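Local coordinates for protein PadR family transcriptional regulator (PDB 6ABQ) that probably binds operator DNA as a winged-helix homodimer of the PadR family and regulates transcription in a ligand-responsive way, at residues R28-G33 with E69-E74; E35-L40 with G51-I56; V58-E61 with L65-I68. All coordinates share one frame; numbering follows the deposited sequence.

The three contacts lie in the winged-helix region of the chain, their centres about 13 Å from one another. Interaction 2 packs helix 33-42 against helix 50-62, the helix-turn-helix pair. Interaction 3 follows it along the chain, where helix 50-62 passes into strand 66-72, and interaction 1 encloses both by bringing the loop before helix 33-42 up to the far half of the same strand. Interactions 2 and 3 thus share helix 50-62, and interactions 1 and 3 share strand 66-72. Interactions 1 and 3 join the wing hairpin to the helical part, while interaction 2 sets the two helices against each other; together they probably shape the DNA-binding surface.

Interaction 1 of 3, residues R28-G33 with E69-E74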
ATOM      1  N   ARG B  28       1.820  18.117  11.642  1.00 16.65           N
ATOM      2  CA  ARG B  28       2.463  18.327  12.933  1.00 18.53           C
ATOM      3  C   ARG B  28       3.271  19.629  13.006  1.00 18.40           C
ATOM      4  O   ARG B  28       3.536  20.136  14.093  1.00 20.80           O
ATOM      5  CB  ARG B  28       3.291  17.089  13.300  1.00 18.79           C
ATOM      6  CG  ARG B  28       2.388  15.897  13.597  1.00 20.41           C
ATOM      7  CD  ARG B  28       3.133  14.582  13.753  1.00 20.77           C
ATOM      8  NE  ARG B  28       2.201  13.511  14.121  1.00 23.18           N
ATOM      9  CZ  ARG B  28       2.519  12.219  14.240  1.00 24.31           C
ATOM     10  NH1 ARG B  28       3.764  11.806  14.033  1.00 23.12           N
ATOM     11  NH2 ARG B  28       1.581  11.338  14.572  1.00 27.16           N
ATOM     12  N   GLY B  29       3.632  20.166  11.839  1.00 16.22           N
ATOM     13  CA  GLY B  29       4.394  21.416  11.730  1.00 16.50           C
ATOM     14  C   GLY B  29       5.049  21.576  10.368  1.00 14.40           C
ATOM     15  O   GLY B  29       5.350  20.576   9.700  1.00 12.84           O
ATOM     16  N   GLU B  30       5.270  22.833   9.968  1.00 14.92           N
ATOM     17  CA  GLU B  30       5.915  23.188   8.691  1.00 13.86           C
ATOM     18  C   GLU B  30       7.208  22.396   8.469  1.00 13.28           C
ATOM     19  O   GLU B  30       8.053  22.298   9.365  1.00 14.62           O
ATOM     20  CB  GLU B  30       6.162  24.711   8.580  1.00 15.64           C
ATOM     21  CG  GLU B  30       6.986  25.324   9.715  1.00 18.19           C
ATOM     22  CD  GLU B  30       7.375  26.779   9.508  1.00 20.54           C
ATOM     23  OE1 GLU B  30       6.873  27.435   8.572  1.00 20.34           O
ATOM     24  OE2 GLU B  30       8.189  27.289  10.310  1.00 23.22           O
ATOM     25  N   THR B  31       7.337  21.813   7.282  1.00 11.79           N
ATOM     26  CA  THR B  31       8.464  20.931   6.974  1.00 11.46           C
ATOM     27  C   THR B  31       8.768  20.940   5.476  1.00 10.98           C
ATOM     28  O   THR B  31       7.987  21.469   4.680  1.00 10.78           O
ATOM     29  CB  THR B  31       8.264  19.498   7.576  1.00 10.82           C
ATOM     30  OG1 THR B  31       9.437  18.710   7.377  1.00 11.01           O
ATOM     31  CG2 THR B  31       7.023  18.773   7.004  1.00  9.63           C
ATOM     32  N   TYR B  32       9.910  20.374   5.104  1.00 11.36           N
ATOM     33  CA  TYR B  32      10.357  20.350   3.711  1.00 11.72           C
ATOM     34  C   TYR B  32      10.722  18.938   3.268  1.00 11.21           C
ATOM     35  O   TYR B  32      10.934  18.060   4.105  1.00 10.88           O
ATOM     36  CB  TYR B  32      11.522  21.330   3.497  1.00 13.96           C
ATOM     37  CG  TYR B  32      12.605  21.283   4.550  1.00 15.38           C
ATOM     38  CD1 TYR B  32      12.476  21.996   5.747  1.00 16.25           C
ATOM     39  CD2 TYR B  32      13.771  20.535   4.345  1.00 16.47           C
ATOM     40  CE1 TYR B  32      13.466  21.955   6.716  1.00 18.27           C
ATOM     41  CE2 TYR B  32      14.772  20.494   5.306  1.00 18.40           C
ATOM     42  CZ  TYR B  32      14.616  21.205   6.487  1.00 19.35           C
ATOM     43  OH  TYR B  32      15.602  21.167   7.442  1.00 21.93           O
ATOM     44  N   GLY B  33      10.778  18.731   1.951  1.00 11.66           N
ATOM     45  CA  GLY B  33      11.059  17.417   1.344  1.00 11.76           C
ATOM     46  C   GLY B  33      12.225  16.605   1.903  1.00 12.46           C
ATOM     47  O   GLY B  33      12.086  15.388   2.114  1.00 12.05           O
ATOM     48  N   GLU B  69       5.610  27.896   1.611  1.00 16.64           N
ATOM     49  CA  GLU B  69       6.440  29.065   1.904  1.00 18.01           C
ATOM     50  C   GLU B  69       7.916  28.769   1.672  1.00 17.60           C
ATOM     51  O   GLU B  69       8.473  27.830   2.244  1.00 16.58           O
ATOM     52  CB  GLU B  69       6.214  29.598   3.328  1.00 19.08           C
ATOM     53  CG  GLU B  69       7.054  30.835   3.654  1.00 20.91           C
ATOM     54  CD  GLU B  69       6.897  31.360   5.071  1.00 22.41           C
ATOM     55  OE1 GLU B  69       6.195  30.746   5.907  1.00 22.10           O
ATOM     56  OE2 GLU B  69       7.495  32.414   5.355  1.00 24.29           O
ATOM     57  N   LYS B  70       8.530  29.583   0.821  1.00 18.72           N
ATOM     58  CA  LYS B  70       9.972  29.601   0.670  1.00 19.03           C
ATOM     59  C   LYS B  70      10.583  30.526   1.732  1.00 20.46           C
ATOM     60  O   LYS B  70      10.231  31.709   1.825  1.00 22.22           O
ATOM     61  CB  LYS B  70      10.349  30.062  -0.742  1.00 20.07           C
ATOM     62  CG  LYS B  70      11.842  29.983  -1.042  1.00 20.62           C
ATOM     63  CD  LYS B  70      12.200  30.724  -2.320  1.00 22.50           C
ATOM     64  CE  LYS B  70      13.705  30.709  -2.546  1.00 23.45           C
ATOM     65  NZ  LYS B  70      14.060  31.398  -3.820  1.00 25.70           N
ATOM     66  N   LYS B  71      11.484  29.963   2.535  1.00 19.99           N
ATOM     67  CA  LYS B  71      12.288  30.712   3.512  1.00 21.57           C
ATOM     68  C   LYS B  71      13.570  29.944   3.834  1.00 21.12           C
ATOM     69  O   LYS B  71      13.712  28.776   3.449  1.00 19.55           O
ATOM     70  CB  LYS B  71      11.500  31.016   4.801  1.00 22.24           C
ATOM     71  CG  LYS B  71      11.062  29.799   5.604  1.00 20.76           C
ATOM     72  CD  LYS B  71      10.521  30.188   6.968  1.00 22.14           C
ATOM     73  CE  LYS B  71       9.822  29.005   7.623  1.00 20.99           C
ATOM     74  NZ  LYS B  71       9.400  29.307   9.022  1.00 22.77           N
ATOM     75  N   LYS B  72      14.487  30.605   4.539  1.00 22.80           N
ATOM     76  CA  LYS B  72      15.729  29.988   4.987  1.00 22.85           C
ATOM     77  C   LYS B  72      15.474  28.910   6.045  1.00 21.77           C
ATOM     78  O   LYS B  72      14.727  29.129   7.008  1.00 22.25           O
ATOM     79  CB  LYS B  72      16.689  31.052   5.534  1.00 25.33           C
ATOM     80  CG  LYS B  72      17.466  31.818   4.467  1.00 26.72           C
ATOM     81  CD  LYS B  72      18.479  32.775   5.086  1.00 29.42           C
ATOM     82  CE  LYS B  72      19.745  32.056   5.553  1.00 29.57           C
ATOM     83  NZ  LYS B  72      20.612  32.912   6.409  1.00 32.35           N
ATOM     84  N   SER B  73      16.083  27.745   5.838  1.00 20.66           N
ATOM     85  CA  SER B  73      16.099  26.690   6.849  1.00 20.20           C
ATOM     86  C   SER B  73      17.041  27.114   7.975  1.00 22.14           C
ATOM     87  O   SER B  73      17.896  27.982   7.783  1.00 23.57           O
ATOM     88  CB  SER B  73      16.558  25.363   6.243  1.00 18.94           C
ATOM     89  OG  SER B  73      17.906  25.435   5.802  1.00 19.79           O
ATOM     90  N   GLU B  74      16.886  26.492   9.138  1.00 22.50           N
ATOM     91  CA  GLU B  74      17.752  26.774  10.293  1.00 24.65           C
ATOM     92  C   GLU B  74      19.241  26.542  10.036  1.00 25.35           C
ATOM     93  O   GLU B  74      20.077  27.279  10.553  1.00 27.43           O
ATOM     94  CB  GLU B  74      17.282  26.015  11.539  1.00 25.20           C
ATOM     95  CG  GLU B  74      15.931  26.487  12.069  1.00 25.53           C
ATOM     96  CD  GLU B  74      15.895  27.975  12.405  1.00 27.56           C
ATOM     97  OE1 GLU B  74      16.922  28.548  12.843  1.00 29.51           O
ATOM     98  OE2 GLU B  74      14.826  28.578  12.240  1.00 27.48           O
TER
HETATM   99  O   HOH W   1       5.351  27.952   6.244  1.00  3.49           O
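The carboxylate of Glu30 takes the ammonium group of Lys71 on the syn side of one oxygen, somewhat out of its plane, and a water that may bridge to Glu69 lies at its other oxygen. Lys71 NZ is 2.7 Å from Glu30 OE2 and 25° out of the carboxylate plane, forming a hydrogen-bonded salt bridge. The bridge is lopsided, for Glu30 OE1 is 3.2 Å from Lys71 NZ. With its CG set between the backbone N and the carbonyl carbon (chi1 56°), the otherwise extended Glu30 chain crosses the equally extended Lys71 at about a right angle. The water lies within hydrogen-bonding distance of both Glu30 OE1 (2.8 Å) and Glu69 OE1 (2.9 Å). These two carboxylate oxygens, Glu30 OE1 and Glu69 OE1, stand only 4.3 Å apart; the nearby lysine charge would be expected to ease their repulsion. The second flat group, the Tyr32 ring, brings its hydroxyl end near the turn after the strand, Tyr32 OH lying 4.5 Å from Ser73 CB, a loose contact. Phe81 of strand 78-84 ties these elements together, edge-to-face with Tyr32 and in a cation-pi contact with Lys71. Thr31 also forms a backbone hydrogen bond with Tyr82, so the loop 28-33 runs beside the hairpin much as the short extra strand does in the sheet of a winged-helix domain.

Interaction 2 of 3, residues E35-L40 with G51-I56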
ATOM      1  N   GLU B  35      13.562  16.894   4.972  1.00 13.75           N
ATOM      2  CA  GLU B  35      13.161  16.534   6.340  1.00 13.51           C
ATOM      3  C   GLU B  35      12.086  15.431   6.394  1.00 12.03           C
ATOM      4  O   GLU B  35      12.193  14.500   7.195  1.00 12.66           O
ATOM      5  CB  GLU B  35      12.703  17.787   7.104  1.00 13.78           C
ATOM      6  CG  GLU B  35      12.560  17.602   8.610  1.00 14.78           C
ATOM      7  CD  GLU B  35      12.362  18.919   9.334  1.00 16.03           C
ATOM      8  OE1 GLU B  35      11.256  19.489   9.245  1.00 14.93           O
ATOM      9  OE2 GLU B  35      13.311  19.382   9.997  1.00 18.60           O
ATOM     10  N   ILE B  36      11.071  15.538   5.538  1.00 10.68           N
ATOM     11  CA  ILE B  36      10.027  14.512   5.392  1.00  9.98           C
ATOM     12  C   ILE B  36      10.632  13.144   5.049  1.00 10.77           C
ATOM     13  O   ILE B  36      10.259  12.144   5.668  1.00 11.24           O
ATOM     14  CB  ILE B  36       8.959  14.913   4.339  1.00  9.19           C
ATOM     15  CG1 ILE B  36       8.191  16.162   4.796  1.00  8.76           C
ATOM     16  CG2 ILE B  36       7.986  13.758   4.062  1.00  9.33           C
ATOM     17  CD1 ILE B  36       7.569  16.976   3.671  1.00  8.59           C
ATOM     18  N   THR B  37      11.556  13.114   4.078  1.00 11.44           N
ATOM     19  CA  THR B  37      12.246  11.890   3.649  1.00 12.72           C
ATOM     20  C   THR B  37      12.956  11.235   4.832  1.00 13.81           C
ATOM     21  O   THR B  37      12.778  10.040   5.073  1.00 14.58           O
ATOM     22  CB  THR B  37      13.278  12.152   2.517  1.00 13.98           C
ATOM     23  OG1 THR B  37      12.674  12.906   1.467  1.00 13.53           O
ATOM     24  CG2 THR B  37      13.815  10.845   1.944  1.00 15.66           C
ATOM     25  N   LYS B  38      13.738  12.030   5.564  1.00 14.43           N
ATOM     26  CA  LYS B  38      14.501  11.543   6.724  1.00 16.21           C
ATOM     27  C   LYS B  38      13.589  11.048   7.847  1.00 16.12           C
ATOM     28  O   LYS B  38      13.886  10.031   8.473  1.00 17.77           O
ATOM     29  CB  LYS B  38      15.489  12.599   7.235  1.00 17.63           C
ATOM     30  CG  LYS B  38      16.512  13.080   6.201  1.00 18.76           C
ATOM     31  CD  LYS B  38      17.732  12.165   6.068  1.00 21.33           C
ATOM     32  CE  LYS B  38      17.628  11.261   4.846  1.00 21.07           C
ATOM     33  NZ  LYS B  38      18.620  11.645   3.800  1.00 23.04           N
ATOM     34  N   TYR B  39      12.477  11.756   8.073  1.00 14.66           N
ATOM     35  CA  TYR B  39      11.429  11.318   9.000  1.00 14.95           C
ATOM     36  C   TYR B  39      10.899   9.914   8.642  1.00 15.43           C
ATOM     37  O   TYR B  39      10.758   9.066   9.520  1.00 17.23           O
ATOM     38  CB  TYR B  39      10.275  12.346   9.082  1.00 13.62           C
ATOM     39  CG  TYR B  39       9.028  11.786   9.734  1.00 14.25           C
ATOM     40  CD1 TYR B  39       8.939  11.641  11.129  1.00 16.33           C
ATOM     41  CD2 TYR B  39       7.945  11.362   8.953  1.00 13.52           C
ATOM     42  CE1 TYR B  39       7.798  11.093  11.722  1.00 17.66           C
ATOM     43  CE2 TYR B  39       6.802  10.821   9.531  1.00 14.83           C
ATOM     44  CZ  TYR B  39       6.728  10.682  10.907  1.00 16.88           C
ATOM     45  OH  TYR B  39       5.581  10.138  11.457  1.00 18.83           O
ATOM     46  N   LEU B  40      10.605   9.694   7.359  1.00 14.38           N
ATOM     47  CA  LEU B  40      10.116   8.400   6.876  1.00 15.38           C
ATOM     48  C   LEU B  40      11.180   7.296   6.947  1.00 17.37           C
ATOM     49  O   LEU B  40      10.852   6.159   7.286  1.00 19.19           O
ATOM     50  CB  LEU B  40       9.526   8.515   5.459  1.00 14.48           C
ATOM     51  CG  LEU B  40       8.292   9.416   5.310  1.00 13.18           C
ATOM     52  CD1 LEU B  40       8.079   9.824   3.858  1.00 12.63           C
ATOM     53  CD2 LEU B  40       7.044   8.759   5.891  1.00 14.41           C
ATOM     54  N   GLY B  51      13.869  12.411  -3.935  1.00 18.40           N
ATOM     55  CA  GLY B  51      13.265  12.597  -5.252  1.00 19.05           C
ATOM     56  C   GLY B  51      11.833  12.105  -5.341  1.00 18.73           C
ATOM     57  O   GLY B  51      10.991  12.780  -5.948  1.00 18.38           O
ATOM     58  N   THR B  52      11.556  10.944  -4.732  1.00 19.11           N
ATOM     59  CA  THR B  52      10.186  10.410  -4.655  1.00 19.02           C
ATOM     60  C   THR B  52       9.277  11.330  -3.821  1.00 17.12           C
ATOM     61  O   THR B  52       8.152  11.641  -4.249  1.00 16.88           O
ATOM     62  CB  THR B  52      10.140   8.945  -4.139  1.00 20.32           C
ATOM     63  OG1 THR B  52      11.033   8.137  -4.917  1.00 22.41           O
ATOM     64  CG2 THR B  52       8.722   8.347  -4.240  1.00 20.76           C
ATOM     65  N   VAL B  53       9.775  11.771  -2.659  1.00 16.09           N
ATOM     66  CA  VAL B  53       9.025  12.676  -1.765  1.00 14.69           C
ATOM     67  C   VAL B  53       8.598  13.957  -2.503  1.00 14.03           C
ATOM     68  O   VAL B  53       7.461  14.399  -2.350  1.00 13.50           O
ATOM     69  CB  VAL B  53       9.786  12.967  -0.431  1.00 14.20           C
ATOM     70  CG1 VAL B  53       9.197  14.157   0.319  1.00 13.10           C
ATOM     71  CG2 VAL B  53       9.761  11.740   0.472  1.00 15.08           C
ATOM     72  N   TYR B  54       9.499  14.507  -3.323  1.00 14.40           N
ATOM     73  CA  TYR B  54       9.205  15.675  -4.159  1.00 14.34           C
ATOM     74  C   TYR B  54       8.015  15.479  -5.100  1.00 14.94           C
ATOM     75  O   TYR B  54       7.167  16.372  -5.198  1.00 14.56           O
ATOM     76  CB  TYR B  54      10.448  16.143  -4.934  1.00 15.24           C
ATOM     77  CG  TYR B  54      11.517  16.780  -4.057  1.00 14.74           C
ATOM     78  CD1 TYR B  54      11.177  17.725  -3.077  1.00 13.67           C
ATOM     79  CD2 TYR B  54      12.873  16.448  -4.214  1.00 15.68           C
ATOM     80  CE1 TYR B  54      12.147  18.309  -2.273  1.00 13.55           C
ATOM     81  CE2 TYR B  54      13.849  17.035  -3.422  1.00 15.49           C
ATOM     82  CZ  TYR B  54      13.480  17.960  -2.456  1.00 14.42           C
ATOM     83  OH  TYR B  54      14.433  18.538  -1.662  1.00 14.54           O
ATOM     84  N   THR B  55       7.945  14.313  -5.758  1.00 16.14           N
ATOM     85  CA  THR B  55       6.815  13.964  -6.647  1.00 17.10           C
ATOM     86  C   THR B  55       5.479  13.945  -5.888  1.00 16.26           C
ATOM     87  O   THR B  55       4.465  14.423  -6.392  1.00 16.52           O
ATOM     88  CB  THR B  55       6.999  12.610  -7.393  1.00 18.96           C
ATOM     89  OG1 THR B  55       6.764  11.514  -6.500  1.00 18.86           O
ATOM     90  CG2 THR B  55       8.381  12.472  -8.029  1.00 20.17           C
ATOM     91  N   ILE B  56       5.500  13.397  -4.672  1.00 15.56           N
ATOM     92  CA  ILE B  56       4.307  13.305  -3.822  1.00 15.12           C
ATOM     93  C   ILE B  56       3.873  14.693  -3.336  1.00 14.03           C
ATOM     94  O   ILE B  56       2.674  15.001  -3.326  1.00 14.15           O
ATOM     95  CB  ILE B  56       4.480  12.297  -2.654  1.00 15.23           C
ATOM     96  CG1 ILE B  56       4.725  10.881  -3.218  1.00 16.82           C
ATOM     97  CG2 ILE B  56       3.245  12.307  -1.750  1.00 15.12           C
ATOM     98  CD1 ILE B  56       5.329   9.885  -2.240  1.00 17.37           C
TER
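Val53 points its two methyl groups at one face of helix 33-42 and spreads them over Ile36, Thr37 and Leu40. Val53 CG1 stands anti to the backbone N (chi1 165°), which directs it to Ile36, where it lies 4.0 Å from Ile36 CG2. Val53 CG2 turns to the Thr37 and Leu40 side: it rests 3.3 Å from Thr37 OG1 and 4.2 Å from Leu40 CD1. The valine is therefore wedged among side chains from successive turns of the opposing helix, with the Ile36 and Thr37 side chains crossing it obliquely. Thr37 meets it through the hydroxyl branch, which is placed beside its own backbone N (chi1 -50°). From there OG1 also hydrogen-bonds to the carbonyl of Gly33, one turn earlier, so the hydroxyl can lie against the valine methyls without wanting for a polar partner. The two helical segments approach to 9.5 Å between axes, at 115° between their N-to-C directions, the steep crossing of a helix-turn-helix pair, and the backbones come nearest at Thr37 and Val53, whose CA atoms are 6.3 Å apart. Behind the contact, Ile36 and Leu40 both touch Ile22 of helix 17-27, which extends the same apolar core. On another side of helix 50-62, Thr55 OG1 donates to the carbonyl oxygen of Thr52, which also accepts the helical bond of Ile56 N. The one polar side chain of the junction, Thr37, is satisfied within its own helix, so that, between these two segments, the fit probably rests on shape and apolar packing rather than on polar bonds.

Interaction 3 of 3, residues V58-E61 with L65-I68; sequences VRLE and LVEI
The junction between the probable recognition helix of the winged-helix fold and the first strand of its wing is closed by a backbone hydrogen bond from Leu65 to Leu60. Leu65 N donates to Leu60 O over 3.0 Å, nearly straight at 169°. The bond spans the turn and draws the chain back beneath the last coil of the helix. Side chains pack around it. Leu60 CD2 touches Leu65 CD1 at 3.8 Å, the two leucines crossing at about a right angle. Val66 turns toward the helix and lays CG2 over the backbone between Leu60 and Glu61, Val66 CG2 being 3.6 Å from Glu61 N, while the same methyl lies 3.8 Å from Glu61 CG. Farther along the strand, Ile68 CD1 comes up against the extended Glu61 chain, 3.7 Å from Glu61 CG and 3.6 Å from Glu61 OE2. That oxygen is hydrogen-bonded to the hydroxyl of Tyr82, which gives the carboxylate a polar partner beside the isoleucine. Strand 78-84 pairs antiparallel with strand 66-72, and its Tyr82 packs on Val66 and Ile68; Leu60 and Leu65 meet Leu23 of helix 17-27, and Leu65 also reaches Glu91 on helix 86-110.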
ATOM      1  N   VAL B  58       4.410  17.456  -5.015  1.00 14.13           N
ATOM      2  CA  VAL B  58       3.806  18.028  -6.234  1.00 15.23           C
ATOM      3  C   VAL B  58       2.342  17.568  -6.377  1.00 15.74           C
ATOM      4  O   VAL B  58       1.457  18.384  -6.651  1.00 16.20           O
ATOM      5  CB  VAL B  58       4.649  17.722  -7.505  1.00 16.58           C
ATOM      6  CG1 VAL B  58       3.871  17.988  -8.792  1.00 18.25           C
ATOM      7  CG2 VAL B  58       5.936  18.541  -7.494  1.00 16.49           C
ATOM      8  N   ARG B  59       2.106  16.275  -6.151  1.00 15.90           N
ATOM      9  CA  ARG B  59       0.759  15.697  -6.190  1.00 16.62           C
ATOM     10  C   ARG B  59      -0.172  16.344  -5.154  1.00 15.93           C
ATOM     11  O   ARG B  59      -1.321  16.676  -5.471  1.00 16.71           O
ATOM     12  CB  ARG B  59       0.801  14.174  -6.021  1.00 17.21           C
ATOM     13  CG  ARG B  59      -0.562  13.514  -6.170  1.00 18.39           C
ATOM     14  CD  ARG B  59      -0.446  12.008  -6.308  1.00 19.63           C
ATOM     15  NE  ARG B  59      -0.366  11.326  -5.015  1.00 19.15           N
ATOM     16  CZ  ARG B  59       0.581  10.453  -4.659  1.00 19.33           C
ATOM     17  NH1 ARG B  59       1.569  10.132  -5.481  1.00 19.92           N
ATOM     18  NH2 ARG B  59       0.528   9.892  -3.456  1.00 19.25           N
ATOM     19  N   LEU B  60       0.349  16.524  -3.936  1.00 14.79           N
ATOM     20  CA  LEU B  60      -0.371  17.176  -2.837  1.00 14.43           C
ATOM     21  C   LEU B  60      -0.787  18.615  -3.131  1.00 14.62           C
ATOM     22  O   LEU B  60      -1.899  19.016  -2.769  1.00 15.18           O
ATOM     23  CB  LEU B  60       0.434  17.114  -1.539  1.00 13.58           C
ATOM     24  CG  LEU B  60       0.651  15.741  -0.898  1.00 13.77           C
ATOM     25  CD1 LEU B  60       1.501  15.895   0.355  1.00 13.21           C
ATOM     26  CD2 LEU B  60      -0.665  15.052  -0.597  1.00 14.78           C
ATOM     27  N   GLU B  61       0.100  19.374  -3.778  1.00 14.49           N
ATOM     28  CA  GLU B  61      -0.213  20.730  -4.256  1.00 15.15           C
ATOM     29  C   GLU B  61      -1.386  20.706  -5.227  1.00 16.49           C
ATOM     30  O   GLU B  61      -2.331  21.477  -5.075  1.00 17.21           O
ATOM     31  CB  GLU B  61       0.985  21.358  -4.978  1.00 15.27           C
ATOM     32  CG  GLU B  61       2.153  21.753  -4.093  1.00 14.35           C
ATOM     33  CD  GLU B  61       3.319  22.308  -4.887  1.00 14.84           C
ATOM     34  OE1 GLU B  61       3.202  22.503  -6.112  1.00 16.04           O
ATOM     35  OE2 GLU B  61       4.370  22.556  -4.282  1.00 14.31           O
ATOM     36  N   LEU B  65      -3.991  20.403  -1.101  1.00 16.56           N
ATOM     37  CA  LEU B  65      -3.902  19.982   0.304  1.00 16.39           C
ATOM     38  C   LEU B  65      -2.808  20.672   1.134  1.00 15.68           C
ATOM     39  O   LEU B  65      -2.764  20.515   2.367  1.00 15.95           O
ATOM     40  CB  LEU B  65      -3.744  18.447   0.386  1.00 16.19           C
ATOM     41  CG  LEU B  65      -4.715  17.547  -0.398  1.00 17.16           C
ATOM     42  CD1 LEU B  65      -4.343  16.091  -0.189  1.00 17.19           C
ATOM     43  CD2 LEU B  65      -6.187  17.779  -0.059  1.00 18.65           C
ATOM     44  N   VAL B  66      -1.932  21.423   0.464  1.00 15.10           N
ATOM     45  CA  VAL B  66      -0.754  22.025   1.108  1.00 14.56           C
ATOM     46  C   VAL B  66      -0.549  23.488   0.738  1.00 15.11           C
ATOM     47  O   VAL B  66      -0.954  23.935  -0.332  1.00 15.63           O
ATOM     48  CB  VAL B  66       0.569  21.236   0.848  1.00 13.45           C
ATOM     49  CG1 VAL B  66       0.581  19.903   1.590  1.00 13.28           C
ATOM     50  CG2 VAL B  66       0.840  21.045  -0.646  1.00 13.29           C
ATOM     51  N   GLU B  67       0.100  24.213   1.648  1.00 15.30           N
ATOM     52  CA  GLU B  67       0.473  25.609   1.465  1.00 16.13           C
ATOM     53  C   GLU B  67       1.996  25.735   1.503  1.00 15.47           C
ATOM     54  O   GLU B  67       2.655  25.076   2.311  1.00 14.82           O
ATOM     55  CB  GLU B  67      -0.192  26.465   2.537  1.00 17.58           C
ATOM     56  CG  GLU B  67      -1.714  26.416   2.447  1.00 18.57           C
ATOM     57  CD  GLU B  67      -2.426  27.290   3.457  1.00 20.47           C
ATOM     58  OE1 GLU B  67      -1.942  28.396   3.773  1.00 21.51           O
ATOM     59  OE2 GLU B  67      -3.505  26.871   3.922  1.00 21.27           O
ATOM     60  N   ILE B  68       2.545  26.555   0.607  1.00 15.94           N
ATOM     61  CA  ILE B  68       3.987  26.580   0.361  1.00 15.51           C
ATOM     62  C   ILE B  68       4.628  27.932   0.711  1.00 16.80           C
ATOM     63  O   ILE B  68       4.237  28.971   0.179  1.00 18.18           O
ATOM     64  CB  ILE B  68       4.351  26.179  -1.099  1.00 15.27           C
ATOM     65  CG1 ILE B  68       3.639  24.894  -1.539  1.00 14.47           C
ATOM     66  CG2 ILE B  68       5.856  25.987  -1.260  1.00 14.95           C
ATOM     67  CD1 ILE B  68       2.496  25.109  -2.513  1.00 15.34           C
TER